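Local coordinates for membrane-bound lytic murein transglycosylase (Agrobacterium tumefaciens, PDB 2PNW), which probably cleaves the glycan strands of peptidoglycan without water, forming 1,6-anhydromuramic acid ends, at residues S179-F184 against D246-V251; R219-R224 against Q235-W240. All blocks are in the same frame, centred on the assembly; numbering follows the deposited sequence.

Contact 1 (S179-F184 against D246-V251)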
loop_
_atom_site.group_PDB
_atom_site.type_symbol
_atom_site.label_atom_id
_atom_site.label_comp_id
_atom_site.label_asym_id
_atom_site.label_seq_id
_atom_site.Cartn_x
_atom_site.Cartn_y
_atom_site.Cartn_z
ATOM N N SER A 179 -18.127 13.416 1.043
ATOM C CA SER A 179 -16.903 14.239 1.075
ATOM C C SER A 179 -15.963 13.890 -0.081
ATOM O O SER A 179 -15.451 12.765 -0.143
ATOM C CB SER A 179 -16.179 14.069 2.401
ATOM O OG SER A 179 -14.873 14.643 2.355
ATOM N N LYS A 180 -15.702 14.842 -0.976
ATOM C CA LYS A 180 -14.761 14.552 -2.069
ATOM C C LYS A 180 -13.327 14.376 -1.576
ATOM O O LYS A 180 -12.578 13.555 -2.125
ATOM C CB LYS A 180 -14.893 15.529 -3.269
ATOM C CG LYS A 180 -14.352 16.911 -3.097
ATOM C CD LYS A 180 -14.753 17.759 -4.316
ATOM C CE LYS A 180 -14.846 19.225 -3.968
ATOM N NZ LYS A 180 -15.319 19.999 -5.172
ATOM N N VAL A 181 -12.939 15.105 -0.521
ATOM C CA VAL A 181 -11.592 14.968 -0.005
ATOM C C VAL A 181 -11.399 13.620 0.703
ATOM O O VAL A 181 -10.359 12.969 0.548
ATOM C CB VAL A 181 -11.172 16.160 0.887
ATOM C CG1 VAL A 181 -9.815 15.868 1.531
ATOM C CG2 VAL A 181 -11.078 17.431 0.003
ATOM N N ASP A 182 -12.408 13.190 1.465
ATOM C CA ASP A 182 -12.288 11.924 2.172
ATOM C C ASP A 182 -12.186 10.807 1.128
ATOM O O ASP A 182 -11.375 9.878 1.289
ATOM C CB ASP A 182 -13.487 11.683 3.099
ATOM C CG ASP A 182 -13.422 12.514 4.406
ATOM O OD1 ASP A 182 -12.376 13.107 4.692
ATOM O OD2 ASP A 182 -14.432 12.564 5.141
ATOM N N LEU A 183 -12.997 10.891 0.072
ATOM C CA LEU A 183 -12.919 9.886 -0.996
ATOM C C LEU A 183 -11.568 9.925 -1.727
ATOM O O LEU A 183 -10.990 8.877 -2.063
ATOM C CB LEU A 183 -14.076 10.059 -1.974
ATOM C CG LEU A 183 -14.051 9.125 -3.187
ATOM C CD1 LEU A 183 -14.033 7.637 -2.770
ATOM C CD2 LEU A 183 -15.265 9.449 -4.034
ATOM N N PHE A 184 -11.066 11.132 -2.017
ATOM C CA PHE A 184 -9.710 11.250 -2.574
ATOM C C PHE A 184 -8.671 10.502 -1.752
ATOM O O PHE A 184 -7.843 9.741 -2.299
ATOM C CB PHE A 184 -9.304 12.747 -2.769
ATOM C CG PHE A 184 -7.981 12.919 -3.497
ATOM C CD1 PHE A 184 -7.949 13.019 -4.886
ATOM C CD2 PHE A 184 -6.781 12.938 -2.793
ATOM C CE1 PHE A 184 -6.733 13.208 -5.570
ATOM C CE2 PHE A 184 -5.548 13.107 -3.471
ATOM C CZ PHE A 184 -5.542 13.228 -4.877
ATOM N N ASP A 246 -12.987 26.380 -2.922
ATOM C CA ASP A 246 -13.034 26.750 -4.331
ATOM C C ASP A 246 -11.798 26.286 -5.136
ATOM O O ASP A 246 -11.843 26.248 -6.368
ATOM C CB ASP A 246 -13.216 28.266 -4.524
ATOM C CG ASP A 246 -14.562 28.780 -4.023
ATOM O OD1 ASP A 246 -15.451 27.970 -3.648
ATOM O OD2 ASP A 246 -14.724 30.023 -4.014
ATOM N N GLU A 247 -10.709 25.956 -4.456
ATOM C CA GLU A 247 -9.465 25.540 -5.103
ATOM C C GLU A 247 -9.253 24.002 -5.085
ATOM O O GLU A 247 -8.257 23.476 -5.615
ATOM C CB GLU A 247 -8.287 26.269 -4.424
ATOM C CG GLU A 247 -8.294 27.814 -4.672
ATOM C CD GLU A 247 -9.389 28.596 -3.895
ATOM O OE1 GLU A 247 -9.643 28.280 -2.717
ATOM O OE2 GLU A 247 -9.987 29.555 -4.451
ATOM N N VAL A 248 -10.148 23.301 -4.405
ATOM C CA VAL A 248 -9.973 21.868 -4.163
ATOM C C VAL A 248 -9.900 21.087 -5.472
ATOM O O VAL A 248 -8.957 20.323 -5.652
ATOM C CB VAL A 248 -11.052 21.319 -3.202
ATOM C CG1 VAL A 248 -11.079 19.768 -3.245
ATOM C CG2 VAL A 248 -10.761 21.820 -1.813
ATOM N N ASP A 249 -10.857 21.283 -6.382
ATOM C CA ASP A 249 -10.858 20.494 -7.636
ATOM C C ASP A 249 -9.563 20.637 -8.409
ATOM O O ASP A 249 -9.022 19.647 -8.901
ATOM C CB ASP A 249 -12.054 20.825 -8.555
ATOM C CG ASP A 249 -13.374 20.384 -7.985
ATOM O OD1 ASP A 249 -13.399 19.542 -7.057
ATOM O OD2 ASP A 249 -14.414 20.878 -8.477
ATOM N N GLY A 250 -9.051 21.865 -8.541
ATOM C CA GLY A 250 -7.813 22.082 -9.312
ATOM C C GLY A 250 -6.641 21.298 -8.762
ATOM O O GLY A 250 -5.815 20.769 -9.515
ATOM N N VAL A 251 -6.576 21.220 -7.431
ATOM C CA VAL A 251 -5.517 20.517 -6.751
ATOM C C VAL A 251 -5.723 18.994 -6.883
ATOM O O VAL A 251 -4.800 18.287 -7.220
ATOM C CB VAL A 251 -5.438 20.941 -5.266
ATOM C CG1 VAL A 251 -4.467 20.032 -4.474
ATOM C CG2 VAL A 251 -4.995 22.441 -5.159
#
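Lys180 and Asp249 carry the polar part of this contact, a salt bridge in which NZ of Lys180 lies 2.7 Å from OD1 of Asp249. The ammonium group comes to the syn side of that oxygen, 34° out of the carboxylate plane, while OD2 of Asp249 stays 3.5 Å from Lys180 NZ. One carboxylate oxygen therefore does most of the holding. The two side chains cross at about a right angle. CG of Lys180 sits between its backbone N and carbonyl carbon (chi1 74°), and from there the chain runs out extended, carrying the charge across to the other helix.

The last methylene of Lys180 also takes part in the apolar contact beside the bridge. CE of Lys180 rests 3.9 Å from CG1 of Val248, and the same methyl meets Val181 CG2 at 4.0 Å. Val248 CG1 thus touches both the lysine chain and a valine, and Leu241 of helix 234-243 packs against both valines.

Just before Lys180 in the chain, Ser179 is the N-cap of helix 180-189: its OG accepts the N-H of Asp182 at 3.0 Å, fixing the first turn from which the lysine projects. What results is the pairing of two helix N-terminal turns within the MltA-specific insert domain, where a partly exposed salt bridge lies over a small valine contact.

Contact 2 (R219-R224 against Q235-W240)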
loop_
_atom_site.group_PDB
_atom_site.type_symbol
_atom_site.label_atom_id
_atom_site.label_comp_id
_atom_site.label_asym_id
_atom_site.label_seq_id
_atom_site.Cartn_x
_atom_site.Cartn_y
_atom_site.Cartn_z
ATOM N N ARG A 219 3.143 17.468 -2.532
ATOM C CA ARG A 219 4.267 18.099 -3.235
ATOM C C ARG A 219 3.818 19.322 -4.025
ATOM O O ARG A 219 4.529 20.332 -4.074
ATOM C CB ARG A 219 4.959 17.069 -4.139
ATOM C CG ARG A 219 6.165 17.581 -4.927
ATOM C CD ARG A 219 7.170 18.349 -4.066
ATOM N NE ARG A 219 7.719 17.559 -2.974
ATOM C CZ ARG A 219 8.495 18.054 -2.012
ATOM N NH1 ARG A 219 8.813 19.350 -2.002
ATOM N NH2 ARG A 219 8.954 17.253 -1.058
ATOM N N LEU A 220 2.636 19.248 -4.630
ATOM C CA LEU A 220 2.092 20.391 -5.355
ATOM C C LEU A 220 1.926 21.560 -4.406
ATOM O O LEU A 220 2.263 22.695 -4.738
ATOM C CB LEU A 220 0.725 20.056 -5.978
ATOM C CG LEU A 220 0.009 21.217 -6.690
ATOM C CD1 LEU A 220 0.851 21.821 -7.758
ATOM C CD2 LEU A 220 -1.322 20.788 -7.308
ATOM N N LEU A 221 1.378 21.283 -3.229
ATOM C CA LEU A 221 1.143 22.357 -2.261
ATOM C C LEU A 221 2.459 22.929 -1.711
ATOM O O LEU A 221 2.557 24.149 -1.538
ATOM C CB LEU A 221 0.197 21.893 -1.148
ATOM C CG LEU A 221 -1.222 21.579 -1.631
ATOM C CD1 LEU A 221 -2.041 20.936 -0.497
ATOM C CD2 LEU A 221 -1.944 22.828 -2.176
ATOM N N LEU A 222 3.453 22.072 -1.446
ATOM C CA LEU A 222 4.778 22.554 -1.049
ATOM C C LEU A 222 5.428 23.413 -2.135
ATOM O O LEU A 222 5.995 24.493 -1.831
ATOM C CB LEU A 222 5.707 21.399 -0.700
ATOM C CG LEU A 222 5.321 20.622 0.543
ATOM C CD1 LEU A 222 6.209 19.389 0.630
ATOM C CD2 LEU A 222 5.509 21.510 1.771
ATOM N N ASP A 223 5.336 22.946 -3.388
ATOM C CA ASP A 223 5.978 23.615 -4.520
ATOM C C ASP A 223 5.350 24.990 -4.732
ATOM O O ASP A 223 6.039 25.929 -5.124
ATOM C CB ASP A 223 5.873 22.800 -5.816
ATOM C CG ASP A 223 6.867 21.617 -5.882
ATOM O OD1 ASP A 223 7.747 21.461 -4.998
ATOM O OD2 ASP A 223 6.746 20.825 -6.849
ATOM N N ARG A 224 4.053 25.108 -4.459
ATOM C CA ARG A 224 3.352 26.372 -4.600
ATOM C C ARG A 224 3.487 27.224 -3.321
ATOM O O ARG A 224 2.898 28.283 -3.244
ATOM C CB ARG A 224 1.861 26.140 -4.903
ATOM C CG ARG A 224 1.503 25.550 -6.300
ATOM C CD ARG A 224 1.394 26.656 -7.364
ATOM N NE ARG A 224 0.179 27.451 -7.183
ATOM C CZ ARG A 224 -0.095 28.610 -7.784
ATOM N NH1 ARG A 224 0.760 29.150 -8.642
ATOM N NH2 ARG A 224 -1.255 29.217 -7.540
ATOM N N GLN A 235 -2.823 15.580 7.928
ATOM C CA GLN A 235 -3.686 16.517 8.666
ATOM C C GLN A 235 -3.593 17.955 8.125
ATOM O O GLN A 235 -4.617 18.606 7.922
ATOM C CB GLN A 235 -3.348 16.494 10.174
ATOM C CG GLN A 235 -3.816 15.242 10.916
ATOM C CD GLN A 235 -2.771 14.117 10.974
ATOM O OE1 GLN A 235 -1.870 14.031 10.133
ATOM N NE2 GLN A 235 -2.898 13.249 11.985
ATOM N N THR A 236 -2.386 18.451 7.873
ATOM C CA THR A 236 -2.268 19.832 7.369
ATOM C C THR A 236 -2.731 19.973 5.916
ATOM O O THR A 236 -3.241 21.021 5.515
ATOM C CB THR A 236 -0.860 20.420 7.536
ATOM O OG1 THR A 236 0.076 19.731 6.689
ATOM C CG2 THR A 236 -0.400 20.285 8.993
ATOM N N ILE A 237 -2.550 18.909 5.133
ATOM C CA ILE A 237 -3.059 18.884 3.764
ATOM C C ILE A 237 -4.591 18.945 3.773
ATOM O O ILE A 237 -5.204 19.748 3.065
ATOM C CB ILE A 237 -2.553 17.630 2.987
ATOM C CG1 ILE A 237 -1.024 17.697 2.757
ATOM C CG2 ILE A 237 -3.273 17.511 1.623
ATOM C CD1 ILE A 237 -0.405 16.325 2.267
ATOM N N ARG A 238 -5.215 18.113 4.607
ATOM C CA ARG A 238 -6.671 18.122 4.730
ATOM C C ARG A 238 -7.177 19.491 5.247
ATOM O O ARG A 238 -8.192 19.999 4.775
ATOM C CB ARG A 238 -7.109 17.028 5.682
ATOM C CG ARG A 238 -7.091 15.600 5.090
ATOM C CD ARG A 238 -7.514 14.632 6.218
ATOM N NE ARG A 238 -7.517 13.204 5.847
ATOM C CZ ARG A 238 -8.536 12.568 5.273
ATOM N NH1 ARG A 238 -9.634 13.224 4.940
ATOM N NH2 ARG A 238 -8.463 11.257 5.049
ATOM N N GLN A 239 -6.459 20.084 6.195
ATOM C CA GLN A 239 -6.850 21.434 6.698
ATOM C C GLN A 239 -6.812 22.456 5.558
ATOM O O GLN A 239 -7.734 23.272 5.410
ATOM C CB GLN A 239 -5.924 21.888 7.842
ATOM C CG GLN A 239 -6.397 23.199 8.560
ATOM C CD GLN A 239 -7.781 23.057 9.161
ATOM O OE1 GLN A 239 -8.009 22.205 10.021
ATOM N NE2 GLN A 239 -8.713 23.879 8.707
ATOM N N TRP A 240 -5.727 22.440 4.781
ATOM C CA TRP A 240 -5.573 23.404 3.663
ATOM C C TRP A 240 -6.730 23.251 2.707
ATOM O O TRP A 240 -7.361 24.228 2.306
ATOM C CB TRP A 240 -4.243 23.210 2.902
ATOM C CG TRP A 240 -4.030 24.310 1.879
ATOM C CD1 TRP A 240 -3.343 25.488 2.079
ATOM C CD2 TRP A 240 -4.528 24.359 0.533
ATOM N NE1 TRP A 240 -3.381 26.256 0.935
ATOM C CE2 TRP A 240 -4.113 25.600 -0.019
ATOM C CE3 TRP A 240 -5.305 23.489 -0.256
ATOM C CZ2 TRP A 240 -4.423 25.981 -1.325
ATOM C CZ3 TRP A 240 -5.631 23.872 -1.556
ATOM C CH2 TRP A 240 -5.189 25.117 -2.080
#
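Leu221 and Trp240 form the aromatic part of the contact through a CH-pi interaction. CD2 of Leu221 stands 3.8 Å from the centroid of the six-membered ring of Trp240, only 6° off the ring normal, so the methyl sits almost centrally over the benzene half of the indole. Its distances to the six carbons of that half are accordingly nearly equal, ranging from 3.9 Å to CZ3 of Trp240 up to 4.1 Å to CE2. The indole swings out to meet the leucine because its CG is anti to the backbone N (chi1 -173°).

Purely aliphatic packing uses the other branch of the same leucine. CD1 of Leu221 approaches CG2 of Ile237 at 4.2 Å and also reaches CE3 of Trp240 at 4.2 Å. With one methyl over the indole and the other directed to the isoleucine, this buried side chain spans two residues three positions apart on the facing helix. Leu227, in the connection between the helices, adds to the apolar surroundings of Leu221.

Around the pair, Trp240 NE1 makes a weak hydrogen bond to OE1 of Glu226, while the ring of His244 stacks with the indole. The contact thereby joins the C-terminal part of helix 217-223 to helix 234-243, whose Arg238 makes a cation-pi contact with Phe185 of helix 180-189.

Overall arrangement
Contacts 1 and 2 illustrate how a small helical cluster is tied together by interlocking pairs, their centres about 12 Å apart. Contact 2 is nested in the chain between the segments of contact 1, and helix 234-243 links the two. On one side Arg238 NH1 bonds Asp182 OD1 at 2.8 Å in a salt bridge; on another, CZ3 of Trp240 packs 3.9 Å from Val251 CG2. Leu220 CD2 also approaches Val251 CA, at 4.2 Å, joining helix 217-223 directly to helix 248-252. The centres of both contacts lie about 21 Å from the centre of the chain, within the range of the MltA-specific insert domain.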